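PDB 4H6Q: proline dehydrogenase from Deinococcus radiodurans, which catalyses the FAD-dependent oxidation of L-proline to delta-1-pyrroline-5-carboxylate, passing the electrons to a quinone, as the first step of proline degradation to glutamate. Local coordinates for residues A[96-101]-A[133-138]; A[180-185]-A[223-228]; A[208-213]-A[231-236]. All blocks are in the same frame, centred on the assembly; numbering follows the deposited sequence.

Contact 1: A[96-101]-A[133-138]; sequences YVSIKL and FICLDM. With FAD (flavin-adenine dinucleotide), chain C; TFB (tetrahydrofuran-2-carboxylic acid), chain D.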
# COMPACT_ATOMS: atom_id res chain seq x y z
N TYR A 96 -9.21 -6.01 1.92
CA TYR A 96 -8.48 -4.74 1.75
C TYR A 96 -7.14 -5.18 1.18
O TYR A 96 -6.39 -5.87 1.88
CB TYR A 96 -8.33 -4.03 3.09
CG TYR A 96 -7.77 -2.63 3.01
CD1 TYR A 96 -8.55 -1.56 3.44
CD2 TYR A 96 -6.48 -2.37 2.50
CE1 TYR A 96 -8.05 -0.23 3.45
CE2 TYR A 96 -5.99 -1.04 2.44
CZ TYR A 96 -6.76 0.00 2.93
OH TYR A 96 -6.23 1.28 2.93
N VAL A 97 -6.88 -4.85 -0.08
CA VAL A 97 -5.73 -5.39 -0.82
C VAL A 97 -5.04 -4.23 -1.54
O VAL A 97 -5.72 -3.38 -2.15
CB VAL A 97 -6.19 -6.49 -1.84
CG1 VAL A 97 -5.07 -6.95 -2.71
CG2 VAL A 97 -6.85 -7.66 -1.11
N SER A 98 -3.70 -4.27 -1.54
CA SER A 98 -2.88 -3.35 -2.31
C SER A 98 -2.28 -4.06 -3.48
O SER A 98 -1.73 -5.15 -3.32
CB SER A 98 -1.78 -2.73 -1.42
OG SER A 98 -2.34 -1.89 -0.39
N ILE A 99 -2.40 -3.43 -4.64
CA ILE A 99 -1.80 -3.95 -5.87
C ILE A 99 -0.86 -2.93 -6.46
O ILE A 99 -1.06 -1.71 -6.37
CB ILE A 99 -2.86 -4.38 -6.93
CG1 ILE A 99 -3.69 -3.19 -7.44
CG2 ILE A 99 -3.78 -5.48 -6.32
CD1 ILE A 99 -4.68 -3.57 -8.57
N LYS A 100 0.19 -3.45 -7.13
CA LYS A 100 1.07 -2.65 -8.00
C LYS A 100 0.58 -2.83 -9.42
O LYS A 100 0.48 -3.97 -9.91
CB LYS A 100 2.52 -3.18 -7.88
CG LYS A 100 3.17 -2.67 -6.59
CD LYS A 100 4.52 -3.32 -6.37
CE LYS A 100 5.23 -2.71 -5.16
NZ LYS A 100 4.49 -2.82 -3.87
N LEU A 101 0.24 -1.75 -10.11
CA LEU A 101 -0.32 -1.96 -11.44
C LEU A 101 0.70 -2.57 -12.45
O LEU A 101 0.31 -3.16 -13.46
CB LEU A 101 -0.95 -0.68 -11.99
CG LEU A 101 -2.28 -0.31 -11.26
CD1 LEU A 101 -2.67 1.13 -11.53
CD2 LEU A 101 -3.42 -1.27 -11.62
N PHE A 133 -11.95 -3.06 -0.50
CA PHE A 133 -11.20 -1.89 -0.90
C PHE A 133 -9.89 -2.30 -1.57
O PHE A 133 -9.21 -3.23 -1.05
CB PHE A 133 -10.90 -1.03 0.35
CG PHE A 133 -10.17 0.25 0.06
CD1 PHE A 133 -10.87 1.41 -0.28
CD2 PHE A 133 -8.78 0.30 0.15
CE1 PHE A 133 -10.16 2.62 -0.50
CE2 PHE A 133 -8.09 1.47 -0.07
CZ PHE A 133 -8.78 2.63 -0.40
N ILE A 134 -9.50 -1.58 -2.63
CA ILE A 134 -8.21 -1.82 -3.27
C ILE A 134 -7.41 -0.54 -3.25
O ILE A 134 -7.93 0.52 -3.65
CB ILE A 134 -8.42 -2.21 -4.76
CG1 ILE A 134 -9.24 -3.51 -4.91
CG2 ILE A 134 -7.08 -2.34 -5.49
CD1 ILE A 134 -8.63 -4.75 -4.15
N CYS A 135 -6.15 -0.63 -2.82
CA CYS A 135 -5.22 0.47 -2.98
C CYS A 135 -4.30 0.24 -4.19
O CYS A 135 -3.71 -0.86 -4.30
CB CYS A 135 -4.36 0.69 -1.72
SG CYS A 135 -3.18 2.07 -1.92
N LEU A 136 -4.17 1.23 -5.07
CA LEU A 136 -3.17 1.24 -6.14
C LEU A 136 -1.88 1.81 -5.55
O LEU A 136 -1.76 3.03 -5.34
CB LEU A 136 -3.64 2.10 -7.32
CG LEU A 136 -5.08 1.78 -7.78
CD1 LEU A 136 -5.50 2.76 -8.86
CD2 LEU A 136 -5.24 0.33 -8.26
N ASP A 137 -0.90 0.92 -5.26
CA ASP A 137 0.40 1.37 -4.73
C ASP A 137 1.07 2.31 -5.77
O ASP A 137 0.82 2.22 -6.99
CB ASP A 137 1.32 0.17 -4.53
CG ASP A 137 1.00 -0.65 -3.29
OD1 ASP A 137 0.18 -0.25 -2.43
OD2 ASP A 137 1.66 -1.75 -3.20
N MET A 138 1.89 3.22 -5.29
CA MET A 138 2.65 4.07 -6.21
C MET A 138 4.06 3.53 -6.43
O MET A 138 4.81 3.31 -5.47
CB MET A 138 2.68 5.53 -5.75
CG MET A 138 3.15 6.49 -6.88
SD MET A 138 2.02 6.55 -8.31
CE MET A 138 0.61 7.41 -7.64
PA FAD C . 12.23 6.27 7.62
O1A FAD C . 12.58 7.75 7.84
O2A FAD C . 12.87 5.57 6.49
O5B FAD C . 12.44 5.39 8.81
C5B FAD C . 11.89 5.75 10.07
C4B FAD C . 12.20 4.75 11.16
O4B FAD C . 11.36 3.64 10.97
C3B FAD C . 13.57 4.19 11.11
O3B FAD C . 14.57 5.01 11.71
C2B FAD C . 13.37 2.89 11.79
O2B FAD C . 13.19 3.04 13.19
C1B FAD C . 12.07 2.46 11.19
N9A FAD C . 12.22 1.73 9.93
C8A FAD C . 11.70 2.11 8.69
N7A FAD C . 12.00 1.22 7.74
C5A FAD C . 12.71 0.20 8.36
C6A FAD C . 13.29 -0.97 7.92
N6A FAD C . 13.21 -1.38 6.55
N1A FAD C . 13.94 -1.74 8.81
C2A FAD C . 14.03 -1.40 10.11
N3A FAD C . 13.50 -0.28 10.60
C4A FAD C . 12.84 0.50 9.75
N1 FAD C . 6.42 3.87 -0.78
C2 FAD C . 6.14 3.91 -2.11
O2 FAD C . 7.00 4.54 -2.88
N3 FAD C . 5.01 3.36 -2.65
C4 FAD C . 4.08 2.70 -1.86
O4 FAD C . 2.99 2.15 -2.41
C4X FAD C . 4.34 2.62 -0.42
N5 FAD C . 3.45 1.99 0.42
C5X FAD C . 3.74 1.99 1.76
C6 FAD C . 2.85 1.36 2.65
C7 FAD C . 3.11 1.37 4.04
C7M FAD C . 2.14 0.69 5.01
C8 FAD C . 4.27 2.02 4.52
C8M FAD C . 4.58 2.07 5.99
C9 FAD C . 5.17 2.62 3.62
C9A FAD C . 4.90 2.62 2.27
N10 FAD C . 5.81 3.26 1.40
C10 FAD C . 5.54 3.25 0.05
C1' FAD C . 6.99 3.96 1.88
C2' FAD C . 8.30 3.22 1.80
O2' FAD C . 7.99 1.85 1.97
C3' FAD C . 9.06 4.08 2.84
O3' FAD C . 9.88 5.08 2.31
C4' FAD C . 9.78 3.37 3.93
O4' FAD C . 8.80 2.64 4.57
C5' FAD C . 10.40 4.41 4.85
O5' FAD C . 10.00 4.14 6.16
P FAD C . 9.45 5.27 7.13
O1P FAD C . 8.35 6.25 6.61
O2P FAD C . 9.25 4.49 8.46
O3P FAD C . 10.71 6.21 7.52
OA TFB D . 5.20 -0.30 -1.60
CA TFB D . 6.39 -0.45 -0.84
C TFB D . 7.26 -1.54 -1.42
OB TFB D . 8.46 -1.62 -1.03
CB TFB D . 5.98 -0.82 0.53
CG TFB D . 4.65 -1.41 0.34
CD TFB D . 4.09 -0.89 -0.92
OXT TFB D . 6.83 -2.38 -2.29
O HOH W 1 0.11 0.89 -9.22
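Tyr96 and Phe133 open a parallel pairing in which strands 96-99 and 133-136, neighbours in the beta8-alpha8 (TIM) barrel, run side by side, their axes 4.6 Å apart at closest and inclined by 22°. Four backbone hydrogen bonds step between them: Val97 N to Phe133 O, Cys135 N to Val97 O, Ile99 N to Cys135 O and Asp137 N to Ile99 O. On one side of the sheet Ile99 CG1 touches Leu136 CD2 at 3.9 Å, while Ile134 carries this apolar layer on to helix 115-129. On the other side Phe133 CD2 sits over the face of the Tyr96 ring, off-centre toward its rim and 3.4 Å above the plane, with the ring planes 34° apart. Farther along that side, Ser98 bonds to Asn60 and Arg189.

Beyond the paired residues, at the C-terminal end of the barrel, substrate-binding Lys100 reaches the ligand on a chain bent only at its last torsion (chi4 58°). NZ lies 3.1 Å from Asp137 OD2, a salt bridge met on the anti side of the carboxylate, and 2.9 Å from OXT of tetrahydrofuran-2-carboxylic acid. Tyr280 also bonds OD2, and Arg189 pairs with OD1. Beside it FAD N3 donates to Met138 O at 2.8 Å. One ammonium thus links the carboxylate of Asp137, probably an active-site residue, to that of the proline analogue, whose binding is shared with Arg293 and Arg294.

Contact 2: A[180-185]-A[223-228]; sequences SLDDLR and AGNYTN
Arg185 and Asn225 meet through flat groups whose planes are 36° apart, and together with Asp182 they carry most of this surface contact. The arginine chain is bent at chi2 (-76°) and chi3, which turns the guanidinium edge toward the segment 223-228. From that edge NE donates to Asn225 OD1 at 3.3 Å, nearly in line with the amide C=O, while NH2 donates to Gly224 O at 3.0 Å. The carbonyl oxygen of Gly224 lies in the guanidinium plane, although NH2 itself stands well above the plane of the carbonyl.

Asn225 uses both ends of its amide. Its ND2 reaches Asp182 OD1 at 2.9 Å in a weak, bent bond, the amide and carboxylate planes being clearly turned against each other; the stronger partner of that carboxylate is Arg178. A water donates to Asn225 OD1 and to Asp182 O, and a second water links Arg185 O to Tyr226 N. This largely buried amide is therefore tied to the start of the 3-10 turn 182-184, weakly, through Asp182, and to the residue that follows it through Arg185 NE.

Gly224, with positive phi, ends helix 206-222 in a Schellman motif. A helix terminus and the entry to strand 227-230 are thereby fastened to the turn that precedes strand 188-191, as neighbouring alpha-to-beta loops meet at the N-terminal end of a beta8-alpha8 barrel.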
# COMPACT_ATOMS: atom_id res chain seq x y z
N SER A 180 -4.99 18.21 -7.04
CA SER A 180 -5.71 17.95 -8.29
C SER A 180 -6.76 16.87 -8.13
O SER A 180 -7.71 16.78 -8.92
CB SER A 180 -4.74 17.55 -9.42
OG SER A 180 -4.34 16.16 -9.27
N LEU A 181 -6.64 16.07 -7.07
CA LEU A 181 -7.52 14.94 -6.85
C LEU A 181 -8.68 15.26 -5.91
O LEU A 181 -9.55 14.38 -5.68
CB LEU A 181 -6.72 13.73 -6.30
CG LEU A 181 -5.73 13.12 -7.31
CD1 LEU A 181 -4.78 12.20 -6.57
CD2 LEU A 181 -6.46 12.37 -8.42
N ASP A 182 -8.72 16.47 -5.35
CA ASP A 182 -9.69 16.76 -4.28
C ASP A 182 -11.16 16.58 -4.67
O ASP A 182 -12.00 16.27 -3.81
CB ASP A 182 -9.50 18.16 -3.68
CG ASP A 182 -8.50 18.20 -2.52
OD1 ASP A 182 -8.30 17.18 -1.85
OD2 ASP A 182 -7.93 19.28 -2.24
N ASP A 183 -11.48 16.76 -5.94
CA ASP A 183 -12.87 16.61 -6.39
C ASP A 183 -13.36 15.18 -6.25
O ASP A 183 -14.58 14.93 -6.18
CB ASP A 183 -13.04 17.08 -7.85
CG ASP A 183 -12.11 16.32 -8.80
OD1 ASP A 183 -10.86 16.42 -8.65
OD2 ASP A 183 -12.62 15.59 -9.66
N LEU A 184 -12.43 14.23 -6.19
CA LEU A 184 -12.79 12.84 -6.06
C LEU A 184 -13.00 12.43 -4.59
O LEU A 184 -13.40 11.28 -4.33
CB LEU A 184 -11.64 11.94 -6.62
CG LEU A 184 -11.39 12.14 -8.13
CD1 LEU A 184 -10.19 11.29 -8.51
CD2 LEU A 184 -12.57 11.78 -8.99
N ARG A 185 -12.69 13.32 -3.64
CA ARG A 185 -12.69 13.01 -2.18
C ARG A 185 -11.94 11.71 -1.91
O ARG A 185 -12.47 10.78 -1.28
CB ARG A 185 -14.17 12.91 -1.65
CG ARG A 185 -15.12 14.04 -2.05
CD ARG A 185 -14.79 15.25 -1.23
NE ARG A 185 -14.54 14.91 0.18
CZ ARG A 185 -15.48 14.61 1.09
NH1 ARG A 185 -16.77 14.56 0.78
NH2 ARG A 185 -15.09 14.32 2.34
N ALA A 223 -8.76 18.82 4.05
CA ALA A 223 -9.70 18.69 2.93
C ALA A 223 -10.83 17.72 3.26
O ALA A 223 -11.79 17.59 2.50
CB ALA A 223 -8.94 18.24 1.65
N GLY A 224 -10.71 17.03 4.40
CA GLY A 224 -11.78 16.12 4.80
C GLY A 224 -11.72 14.77 4.11
O GLY A 224 -12.71 14.00 4.11
N ASN A 225 -10.55 14.42 3.56
CA ASN A 225 -10.44 13.14 2.86
C ASN A 225 -9.80 12.08 3.74
O ASN A 225 -8.97 12.42 4.61
CB ASN A 225 -9.55 13.35 1.63
CG ASN A 225 -10.13 14.36 0.68
OD1 ASN A 225 -11.33 14.38 0.46
ND2 ASN A 225 -9.27 15.22 0.12
N TYR A 226 -10.18 10.82 3.56
CA TYR A 226 -9.63 9.76 4.40
C TYR A 226 -8.12 9.61 4.10
O TYR A 226 -7.70 9.56 2.92
CB TYR A 226 -10.41 8.44 4.18
CG TYR A 226 -10.11 7.46 5.30
CD1 TYR A 226 -10.95 7.45 6.41
CD2 TYR A 226 -8.98 6.64 5.30
CE1 TYR A 226 -10.70 6.63 7.47
CE2 TYR A 226 -8.69 5.79 6.38
CZ TYR A 226 -9.56 5.79 7.47
OH TYR A 226 -9.34 4.94 8.54
N THR A 227 -7.32 9.62 5.16
CA THR A 227 -5.86 9.69 5.00
C THR A 227 -5.24 8.51 5.69
O THR A 227 -5.57 8.23 6.85
CB THR A 227 -5.35 11.00 5.64
OG1 THR A 227 -6.02 12.11 5.03
CG2 THR A 227 -3.89 11.18 5.41
N ASN A 228 -4.32 7.82 5.00
CA ASN A 228 -3.56 6.73 5.63
C ASN A 228 -2.15 7.25 5.88
O ASN A 228 -1.44 7.59 4.92
CB ASN A 228 -3.56 5.45 4.76
CG ASN A 228 -4.93 5.11 4.26
OD1 ASN A 228 -5.84 4.85 5.06
ND2 ASN A 228 -5.13 5.14 2.93
O HOH W 2 -11.81 17.05 -1.02
O HOH W 3 -12.04 10.06 1.40

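Contact 3: A[208-213]-A[231-236]; sequences DVDQNY and THDERI. With FAD (flavin-adenine dinucleotide), chain C.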
# COMPACT_ATOMS: atom_id res chain seq x y z
N ASP A 208 13.57 17.88 3.90
CA ASP A 208 12.50 18.29 2.98
C ASP A 208 11.47 17.18 2.73
O ASP A 208 10.28 17.44 2.64
CB ASP A 208 13.03 18.84 1.64
CG ASP A 208 13.80 20.15 1.79
OD1 ASP A 208 13.43 20.98 2.66
OD2 ASP A 208 14.81 20.35 1.06
N VAL A 209 11.95 15.95 2.56
CA VAL A 209 11.05 14.79 2.45
C VAL A 209 10.12 14.74 3.65
O VAL A 209 8.90 14.52 3.49
CB VAL A 209 11.84 13.47 2.36
CG1 VAL A 209 10.88 12.27 2.29
CG2 VAL A 209 12.72 13.50 1.12
N ASP A 210 10.67 14.92 4.84
CA ASP A 210 9.88 14.82 6.08
C ASP A 210 8.89 15.99 6.25
O ASP A 210 7.76 15.78 6.74
CB ASP A 210 10.79 14.73 7.31
CG ASP A 210 11.57 13.42 7.37
OD1 ASP A 210 11.24 12.48 6.59
OD2 ASP A 210 12.52 13.35 8.20
N GLN A 211 9.30 17.21 5.89
CA GLN A 211 8.39 18.34 5.94
C GLN A 211 7.26 18.19 4.93
O GLN A 211 6.09 18.48 5.23
CB GLN A 211 9.12 19.66 5.72
CG GLN A 211 8.28 20.82 6.23
CD GLN A 211 7.80 20.61 7.72
OE1 GLN A 211 8.53 20.08 8.59
NE2 GLN A 211 6.58 21.04 7.99
N ASN A 212 7.62 17.74 3.73
CA ASN A 212 6.62 17.60 2.66
C ASN A 212 5.62 16.50 3.04
O ASN A 212 4.45 16.59 2.67
CB ASN A 212 7.29 17.30 1.31
CG ASN A 212 6.40 17.66 0.15
OD1 ASN A 212 5.85 18.77 0.12
ND2 ASN A 212 6.27 16.76 -0.82
N TYR A 213 6.09 15.49 3.78
CA TYR A 213 5.21 14.45 4.30
C TYR A 213 4.12 15.05 5.18
O TYR A 213 2.90 14.76 5.00
CB TYR A 213 6.03 13.39 5.06
CG TYR A 213 5.21 12.18 5.44
CD1 TYR A 213 5.24 11.03 4.67
CD2 TYR A 213 4.38 12.19 6.59
CE1 TYR A 213 4.47 9.90 5.01
CE2 TYR A 213 3.64 11.09 6.93
CZ TYR A 213 3.67 9.96 6.13
OH TYR A 213 2.87 8.89 6.47
N THR A 231 3.86 5.34 7.85
CA THR A 231 5.24 5.62 8.24
C THR A 231 5.55 4.94 9.55
O THR A 231 4.62 4.63 10.34
CB THR A 231 5.50 7.16 8.38
OG1 THR A 231 6.89 7.40 8.64
CG2 THR A 231 4.67 7.80 9.54
N HIS A 232 6.84 4.68 9.79
CA HIS A 232 7.27 4.19 11.10
C HIS A 232 8.07 5.27 11.85
O HIS A 232 8.70 5.00 12.88
CB HIS A 232 8.12 2.92 10.96
CG HIS A 232 7.61 1.98 9.91
ND1 HIS A 232 8.04 2.04 8.60
CD2 HIS A 232 6.73 0.94 9.98
CE1 HIS A 232 7.41 1.11 7.89
NE2 HIS A 232 6.62 0.42 8.72
N ASP A 233 8.06 6.50 11.31
CA ASP A 233 8.82 7.61 11.89
C ASP A 233 8.03 8.22 13.07
O ASP A 233 7.00 8.84 12.89
CB ASP A 233 9.07 8.66 10.79
CG ASP A 233 9.85 9.85 11.26
OD1 ASP A 233 9.87 10.19 12.47
OD2 ASP A 233 10.43 10.52 10.37
N GLU A 234 8.53 7.98 14.29
CA GLU A 234 7.81 8.36 15.49
C GLU A 234 7.65 9.87 15.64
O GLU A 234 6.65 10.35 16.22
CB GLU A 234 8.51 7.80 16.72
CG GLU A 234 7.80 6.67 17.32
CD GLU A 234 8.22 6.33 18.73
OE1 GLU A 234 9.32 5.75 18.84
OE2 GLU A 234 7.48 6.64 19.71
N ARG A 235 8.64 10.64 15.15
CA ARG A 235 8.54 12.10 15.22
C ARG A 235 7.33 12.56 14.39
O ARG A 235 6.56 13.44 14.81
CB ARG A 235 9.80 12.78 14.71
N ILE A 236 7.16 11.96 13.21
CA ILE A 236 6.02 12.31 12.36
C ILE A 236 4.70 11.83 13.00
O ILE A 236 3.71 12.59 13.04
CB ILE A 236 6.20 11.78 10.92
CG1 ILE A 236 7.30 12.58 10.25
CG2 ILE A 236 4.85 11.87 10.16
CD1 ILE A 236 7.75 11.96 8.91
PA FAD C . 12.23 6.27 7.62
O1A FAD C . 12.58 7.75 7.84
O2A FAD C . 12.87 5.57 6.49
O5B FAD C . 12.44 5.39 8.81
C5B FAD C . 11.89 5.75 10.07
C4B FAD C . 12.20 4.75 11.16
O4B FAD C . 11.36 3.64 10.97
C3B FAD C . 13.57 4.19 11.11
O3B FAD C . 14.57 5.01 11.71
C2B FAD C . 13.37 2.89 11.79
O2B FAD C . 13.19 3.04 13.19
C1B FAD C . 12.07 2.46 11.19
N9A FAD C . 12.22 1.73 9.93
C8A FAD C . 11.70 2.11 8.69
N7A FAD C . 12.00 1.22 7.74
C5A FAD C . 12.71 0.20 8.36
C6A FAD C . 13.29 -0.97 7.92
N6A FAD C . 13.21 -1.38 6.55
N1A FAD C . 13.94 -1.74 8.81
C2A FAD C . 14.03 -1.40 10.11
N3A FAD C . 13.50 -0.28 10.60
C4A FAD C . 12.84 0.50 9.75
N1 FAD C . 6.42 3.87 -0.78
C2 FAD C . 6.14 3.91 -2.11
O2 FAD C . 7.00 4.54 -2.88
N3 FAD C . 5.01 3.36 -2.65
C4 FAD C . 4.08 2.70 -1.86
O4 FAD C . 2.99 2.15 -2.41
C4X FAD C . 4.34 2.62 -0.42
N5 FAD C . 3.45 1.99 0.42
C5X FAD C . 3.74 1.99 1.76
C6 FAD C . 2.85 1.36 2.65
C7 FAD C . 3.11 1.37 4.04
C7M FAD C . 2.14 0.69 5.01
C8 FAD C . 4.27 2.02 4.52
C8M FAD C . 4.58 2.07 5.99
C9 FAD C . 5.17 2.62 3.62
C9A FAD C . 4.90 2.62 2.27
N10 FAD C . 5.81 3.26 1.40
C10 FAD C . 5.54 3.25 0.05
C1' FAD C . 6.99 3.96 1.88
C2' FAD C . 8.30 3.22 1.80
O2' FAD C . 7.99 1.85 1.97
C3' FAD C . 9.06 4.08 2.84
O3' FAD C . 9.88 5.08 2.31
C4' FAD C . 9.78 3.37 3.93
O4' FAD C . 8.80 2.64 4.57
C5' FAD C . 10.40 4.41 4.85
O5' FAD C . 10.00 4.14 6.16
P FAD C . 9.45 5.27 7.13
O1P FAD C . 8.35 6.25 6.61
O2P FAD C . 9.25 4.49 8.46
O3P FAD C . 10.71 6.21 7.52
O HOH W 4 11.49 12.95 10.77
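Tyr213 leans across from helix 206-222 with its CG anti to the backbone N (chi1 -171°), which carries the ring toward both Thr231 and Ile236. The ring crosses each of them at a slant. Its CE2 touches Ile236 CG2 at 3.5 Å, and farther out the hydroxyl OH comes within 3.7 Å of Thr231 CB and lies alongside CG2; OH also makes a weak hydrogen bond to Ala230 O. An alanine here would take away ring and hydroxyl, and would probably open a gap between helix 206-222 and the Thr231 and Ile236 side chains, with the weak bond to Ala230 O lost.

One turn earlier Asp210 faces Asp233, the carboxylate planes standing 77° apart and the two OD2 atoms separated by 4.1 Å. A water bridges them, donating to Asp210 OD2 at 2.8 Å and to Asp233 OD2 at 2.7 Å. Lys192 forms salt bridges with Asp210 and Asp233, and its positive charge probably eases their repulsion.

Thr231 to Ile236 belong to a beta-alpha unit of the TIM barrel, in which strand 227-230 passes through a short turn into helix 234-246 at the cofactor end; helix 206-222 precedes that strand. Asp233 is the N-cap of helix 234-246, its OD1 accepting weak bonds from the N atoms of Arg235 and Ile236. Just before it, Thr231 OG1 accepts from Asp233 N at 3.1 Å, forming an ST turn. The same hydroxyl donates to FAD O1P at 2.8 Å, so its position is fixed from two directions. His232 grasps FAD O2P, on the same phosphorus as O1P, twice: its backbone N and ring ND1 both donate to it, the latter at 2.7 Å from the edge of the imidazole, while NE2 bonds to the backbone of Leu259.

How the contacts relate
From the N terminus, contact 1 comes first: pairing 96-101 with 133-138, it closes a loop containing helix 115-129 and joins the second and third barrel strands. It is complete before contact 2 opens at 180-185. The loop of contact 2, closed at 223-228, takes in strand 188-191 and all of helix 206-222; contact 3 starts within it at 208-213 and closes beyond it at 231-236, so these two cross. Strand 227-230 begins in the later segment of contact 2 and leads into that of contact 3. Contacts 1 and 2 touch where Tyr96 OH approaches Asn228 ND2 at 4.0 Å. Contacts 1 and 3, centred about 22 Å apart, hold the flavin and a phosphate of one FAD.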